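Local coordinates for phosphate binding protein (Planctomyces limnophilus, PDB 4JWO), which probably binds phosphate and takes part in its transport across the cytoplasmic membrane, as a member of the PstS family of solute-binding proteins, at residues A[164-169]-A[236-241]; A[226-231]-A[250-255]. All blocks are in the same frame, centred on the assembly; numbering follows the deposited sequence.

Contact 1 of 2, residues A[164-169]-A[236-241]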
loop_
_atom_site.group_PDB
_atom_site.type_symbol
_atom_site.label_atom_id
_atom_site.label_comp_id
_atom_site.label_asym_id
_atom_site.label_seq_id
_atom_site.Cartn_x
_atom_site.Cartn_y
_atom_site.Cartn_z
ATOM N N ASN A 164 12.403 7.942 10.568
ATOM C CA ASN A 164 13.185 8.568 9.504
ATOM C C ASN A 164 14.644 8.699 9.918
ATOM O O ASN A 164 15.553 8.483 9.130
ATOM C CB ASN A 164 12.580 9.928 9.114
ATOM C CG ASN A 164 13.470 10.721 8.192
ATOM O OD1 ASN A 164 13.950 11.796 8.558
ATOM N ND2 ASN A 164 13.696 10.208 6.982
ATOM N N LYS A 165 14.866 9.033 11.180
ATOM C CA LYS A 165 16.213 9.120 11.716
ATOM C C LYS A 165 16.954 7.788 11.534
ATOM O O LYS A 165 18.152 7.761 11.253
ATOM C CB LYS A 165 16.127 9.487 13.205
ATOM C CG LYS A 165 17.410 9.963 13.823
ATOM C CD LYS A 165 17.145 10.373 15.268
ATOM C CE LYS A 165 18.344 11.047 15.895
ATOM N NZ LYS A 165 18.062 11.377 17.320
ATOM N N ILE A 166 16.223 6.690 11.685
ATOM C CA ILE A 166 16.795 5.348 11.555
ATOM C C ILE A 166 16.961 4.928 10.088
ATOM O O ILE A 166 18.001 4.392 9.700
ATOM C CB ILE A 166 15.904 4.312 12.256
ATOM C CG1 ILE A 166 15.931 4.518 13.775
ATOM C CG2 ILE A 166 16.353 2.898 11.920
ATOM C CD1 ILE A 166 14.832 3.787 14.487
ATOM N N TRP A 167 15.933 5.170 9.285
ATOM C CA TRP A 167 15.837 4.569 7.950
ATOM C C TRP A 167 16.265 5.437 6.777
ATOM O O TRP A 167 16.379 4.936 5.656
ATOM C CB TRP A 167 14.405 4.101 7.692
ATOM C CG TRP A 167 14.057 2.837 8.424
ATOM C CD1 TRP A 167 13.342 2.731 9.577
ATOM C CD2 TRP A 167 14.427 1.500 8.049
ATOM N NE1 TRP A 167 13.221 1.411 9.937
ATOM C CE2 TRP A 167 13.890 0.630 9.022
ATOM C CE3 TRP A 167 15.152 0.950 6.985
ATOM C CZ2 TRP A 167 14.044 -0.757 8.957
ATOM C CZ3 TRP A 167 15.320 -0.420 6.924
ATOM C CH2 TRP A 167 14.760 -1.263 7.905
ATOM N N ALA A 168 16.512 6.724 7.019
ATOM C CA ALA A 168 16.794 7.650 5.923
ATOM C C ALA A 168 17.989 7.205 5.113
ATOM O O ALA A 168 18.883 6.523 5.623
ATOM C CB ALA A 168 17.038 9.048 6.451
ATOM N N ALA A 169 18.003 7.634 3.857
ATOM C CA ALA A 169 19.079 7.325 2.927
ATOM C C ALA A 169 20.457 7.636 3.492
ATOM O O ALA A 169 21.417 6.932 3.191
ATOM C CB ALA A 169 18.870 8.080 1.628
ATOM N N GLY A 236 17.211 -6.653 20.033
ATOM C CA GLY A 236 17.329 -5.279 19.589
ATOM C C GLY A 236 16.785 -5.015 18.199
ATOM O O GLY A 236 17.113 -3.998 17.587
ATOM N N ALA A 237 15.950 -5.917 17.686
ATOM C CA ALA A 237 15.457 -5.784 16.316
ATOM C C ALA A 237 14.426 -4.681 16.112
ATOM O O ALA A 237 13.655 -4.335 17.000
ATOM C CB ALA A 237 14.866 -7.110 15.841
ATOM N N LEU A 238 14.422 -4.122 14.912
ATOM C CA LEU A 238 13.352 -3.239 14.458
ATOM C C LEU A 238 13.049 -3.660 13.027
ATOM O O LEU A 238 13.957 -3.691 12.214
ATOM C CB LEU A 238 13.820 -1.784 14.473
ATOM C CG LEU A 238 12.844 -0.736 13.924
ATOM C CD1 LEU A 238 11.746 -0.482 14.925
ATOM C CD2 LEU A 238 13.542 0.569 13.570
ATOM N N GLY A 239 11.801 -3.981 12.718
ATOM C CA GLY A 239 11.484 -4.430 11.371
ATOM C C GLY A 239 10.222 -3.783 10.850
ATOM O O GLY A 239 9.476 -3.167 11.606
ATOM N N TYR A 240 9.993 -3.885 9.546
ATOM C CA TYR A 240 8.702 -3.494 8.988
ATOM C C TYR A 240 8.264 -4.471 7.921
ATOM O O TYR A 240 9.091 -5.063 7.229
ATOM C CB TYR A 240 8.713 -2.058 8.428
ATOM C CG TYR A 240 9.483 -1.850 7.138
ATOM C CD1 TYR A 240 8.857 -1.981 5.904
ATOM C CD2 TYR A 240 10.826 -1.482 7.155
ATOM C CE1 TYR A 240 9.550 -1.771 4.716
ATOM C CE2 TYR A 240 11.540 -1.280 5.960
ATOM C CZ TYR A 240 10.884 -1.417 4.751
ATOM O OH TYR A 240 11.560 -1.203 3.563
ATOM N N PHE A 241 6.950 -4.632 7.811
ATOM C CA PHE A 241 6.324 -5.493 6.809
ATOM C C PHE A 241 4.819 -5.294 6.868
ATOM O O PHE A 241 4.320 -4.559 7.713
ATOM C CB PHE A 241 6.733 -6.985 6.927
ATOM C CG PHE A 241 6.820 -7.515 8.347
ATOM C CD1 PHE A 241 5.678 -7.734 9.107
ATOM C CD2 PHE A 241 8.050 -7.823 8.900
ATOM C CE1 PHE A 241 5.769 -8.239 10.419
ATOM C CE2 PHE A 241 8.146 -8.341 10.193
ATOM C CZ PHE A 241 7.009 -8.537 10.952
#

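Contact 2 of 2, residues A[226-231]-A[250-255]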
loop_
_atom_site.group_PDB
_atom_site.type_symbol
_atom_site.label_atom_id
_atom_site.label_comp_id
_atom_site.label_asym_id
_atom_site.label_seq_id
_atom_site.Cartn_x
_atom_site.Cartn_y
_atom_site.Cartn_z
ATOM N N ILE A 226 10.636 -14.802 7.014
ATOM C CA ILE A 226 12.034 -14.726 7.426
ATOM C C ILE A 226 12.281 -13.460 8.247
ATOM O O ILE A 226 13.025 -13.488 9.230
ATOM C CB ILE A 226 12.978 -14.802 6.193
ATOM C CG1 ILE A 226 12.902 -16.208 5.596
ATOM C CG2 ILE A 226 14.419 -14.442 6.573
ATOM C CD1 ILE A 226 13.754 -16.397 4.366
ATOM N N LEU A 227 11.661 -12.351 7.848
ATOM C CA LEU A 227 11.772 -11.111 8.623
ATOM C C LEU A 227 11.158 -11.274 10.013
ATOM O O LEU A 227 11.734 -10.816 11.005
ATOM C CB LEU A 227 11.111 -9.942 7.893
ATOM C CG LEU A 227 11.646 -9.631 6.496
ATOM C CD1 LEU A 227 10.866 -8.449 5.927
ATOM C CD2 LEU A 227 13.150 -9.324 6.540
ATOM N N VAL A 228 9.991 -11.912 10.083
ATOM C CA VAL A 228 9.358 -12.207 11.371
ATOM C C VAL A 228 10.326 -12.952 12.275
ATOM O O VAL A 228 10.520 -12.564 13.432
ATOM C CB VAL A 228 8.048 -13.028 11.191
ATOM C CG1 VAL A 228 7.551 -13.593 12.524
ATOM C CG2 VAL A 228 6.977 -12.169 10.532
ATOM N N GLN A 229 10.945 -14.018 11.758
ATOM C CA GLN A 229 11.866 -14.827 12.547
ATOM C C GLN A 229 13.077 -14.007 12.987
ATOM O O GLN A 229 13.592 -14.184 14.087
ATOM C CB GLN A 229 12.316 -16.068 11.760
ATOM C CG GLN A 229 13.105 -17.066 12.582
ATOM C CD GLN A 229 12.264 -17.695 13.676
ATOM O OE1 GLN A 229 11.084 -18.001 13.474
ATOM N NE2 GLN A 229 12.864 -17.881 14.845
ATOM N N GLY A 230 13.519 -13.098 12.121
ATOM C CA GLY A 230 14.621 -12.210 12.441
ATOM C C GLY A 230 14.317 -11.350 13.650
ATOM O O GLY A 230 15.134 -11.219 14.565
ATOM N N VAL A 231 13.128 -10.756 13.660
ATOM C CA VAL A 231 12.704 -9.951 14.795
ATOM C C VAL A 231 12.551 -10.795 16.058
ATOM O O VAL A 231 12.968 -10.382 17.142
ATOM C CB VAL A 231 11.405 -9.190 14.466
ATOM C CG1 VAL A 231 10.880 -8.459 15.707
ATOM C CG2 VAL A 231 11.672 -8.226 13.314
ATOM N N ALA A 250 1.143 -12.335 15.995
ATOM C CA ALA A 250 1.024 -11.318 17.041
ATOM C C ALA A 250 1.540 -11.755 18.413
ATOM O O ALA A 250 2.003 -10.928 19.196
ATOM C CB ALA A 250 -0.420 -10.818 17.142
ATOM N N SER A 251 1.468 -13.051 18.708
ATOM C CA SER A 251 1.935 -13.557 19.995
ATOM C C SER A 251 3.462 -13.581 20.117
ATOM O O SER A 251 3.994 -13.802 21.205
ATOM C CB SER A 251 1.375 -14.957 20.243
ATOM O OG SER A 251 2.059 -15.905 19.445
ATOM N N LYS A 252 4.163 -13.351 19.007
ATOM C CA LYS A 252 5.626 -13.438 18.982
ATOM C C LYS A 252 6.303 -12.114 18.647
ATOM O O LYS A 252 7.528 -12.012 18.688
ATOM C CB LYS A 252 6.071 -14.496 17.967
ATOM C CG LYS A 252 5.485 -15.877 18.224
ATOM C CD LYS A 252 5.919 -16.882 17.163
ATOM C CE LYS A 252 5.553 -16.416 15.769
ATOM N NZ LYS A 252 6.753 -16.000 15.005
ATOM N N LEU A 253 5.495 -11.114 18.307
ATOM C CA LEU A 253 5.986 -9.806 17.890
ATOM C C LEU A 253 5.307 -8.704 18.693
ATOM O O LEU A 253 4.206 -8.885 19.203
ATOM C CB LEU A 253 5.665 -9.575 16.411
ATOM C CG LEU A 253 6.243 -10.542 15.379
ATOM C CD1 LEU A 253 5.529 -10.315 14.046
ATOM C CD2 LEU A 253 7.744 -10.309 15.228
ATOM N N LYS A 254 5.953 -7.549 18.778
ATOM C CA LYS A 254 5.327 -6.381 19.382
ATOM C C LYS A 254 5.187 -5.311 18.300
ATOM O O LYS A 254 6.174 -4.884 17.709
ATOM C CB LYS A 254 6.176 -5.881 20.566
ATOM C CG LYS A 254 5.670 -4.588 21.194
ATOM C CD LYS A 254 6.476 -4.230 22.451
ATOM C CE LYS A 254 6.235 -5.220 23.573
ATOM N NZ LYS A 254 7.006 -4.863 24.807
ATOM N N ALA A 255 3.955 -4.890 18.013
ATOM C CA ALA A 255 3.766 -3.828 17.039
ATOM C C ALA A 255 4.027 -2.491 17.716
ATOM O O ALA A 255 3.487 -2.205 18.792
ATOM C CB ALA A 255 2.357 -3.857 16.440
HETATM O O HOH W 1 8.779 -17.000 13.276
#

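Contact 1 of 2, residues A[164-169]-A[236-241]
Two first torsions set up the aromatic pair of W167 and Y240. W167 holds CG anti to its carbonyl carbon (chi1 -75°), which sends the indole from the end of helix 160-167 toward the strand. Y240 places CG between its backbone N and carbonyl carbon (chi1 72°), which turns its CD2-CE2 edge toward the indole. The result is a T-shaped stack. The edge of Y240 meets the face of the six-membered ring of W167, with the planes at 82° and the centroids 5.2 Å apart. Y240 CD2 lies 3.8 Å from W167 CZ2. I166 CG2 of the same helix sits over the rim of the opposite indole face.

L238 packs beside W167. It is modelled in two conformers, so its contacts are less certain. L238 CD2 meets I166 CD1 tip to tip at 3.6 Å. The same methyl comes within 3.7 Å of W167 NE1, at a slant to the indole. With an alanine in place of this indole, a buried gap would probably open between helix and strand, leaving the Y240 edge and the L238 methyl without the surface they pack on.

F203 stacks on Y240 and meets W167 edge-to-face, and Y218 also packs edge-to-face with W167. L190 of strand 189-192 touches I166, W167 and L238. This is a buried apolar and aromatic helix-on-sheet interface, characteristic of an alpha/beta lobe in periplasmic binding proteins.

Contact 2 of 2, residues A[226-231]-A[250-255]
K252 NZ gives a 2.8 Å hydrogen bond to a water that also reaches Q229 OE1. The water O to Q229 OE1 distance, 2.5 Å, is doubtfully short. The lysine chain bends at its third and fourth torsions (chi3 -56°, chi4 108°), which brings NZ to the V228 side of the helix. There K252 NZ also comes within 3.5 Å of V228 CG1, so part of the charged end lies against a methyl group. No direct hydrogen bond joins the two segments.

Apart from this bridge the contact is apolar. L253 puts its two methyls on two residues about one helical turn apart. Its CD2 packs 3.7 Å from V231 CG1, and its CD1 lies 4.1 Å from V228 CG1. Both valines cross the leucine at about a right angle. In each valine CG1 is anti to the backbone N, and this is the branch that meets L253.

V231 also touches V147 of strand 134-148, while K254, next along the chain, forms a salt bridge with E156. Helix 224-233 thus packs on the loop leading into strand 254-259 and on the sheet face, as in the alpha/beta lobes of periplasmic binding proteins.

Strand 237-242, part of contact 1, also touches contact 2 through its other side. In contact 1, L238 and Y240 face helix 160-167. On the other side of the strand, A237 and F241 meet the elements of contact 2: A237 CB is 3.7 Å from V231 CA, and F241 CZ is 3.7 Å from V228 CG2. F241 also touches L253, so it packs on both segments of contact 2. The sheet therefore carries helices on both faces, in a three-layer alpha/beta/alpha arrangement. Contact 1 is fully buried and rich in aromatic rings. Contact 2 has a buried aliphatic part but reaches the surface at Q229 and K252, where a water lies between the two side chains.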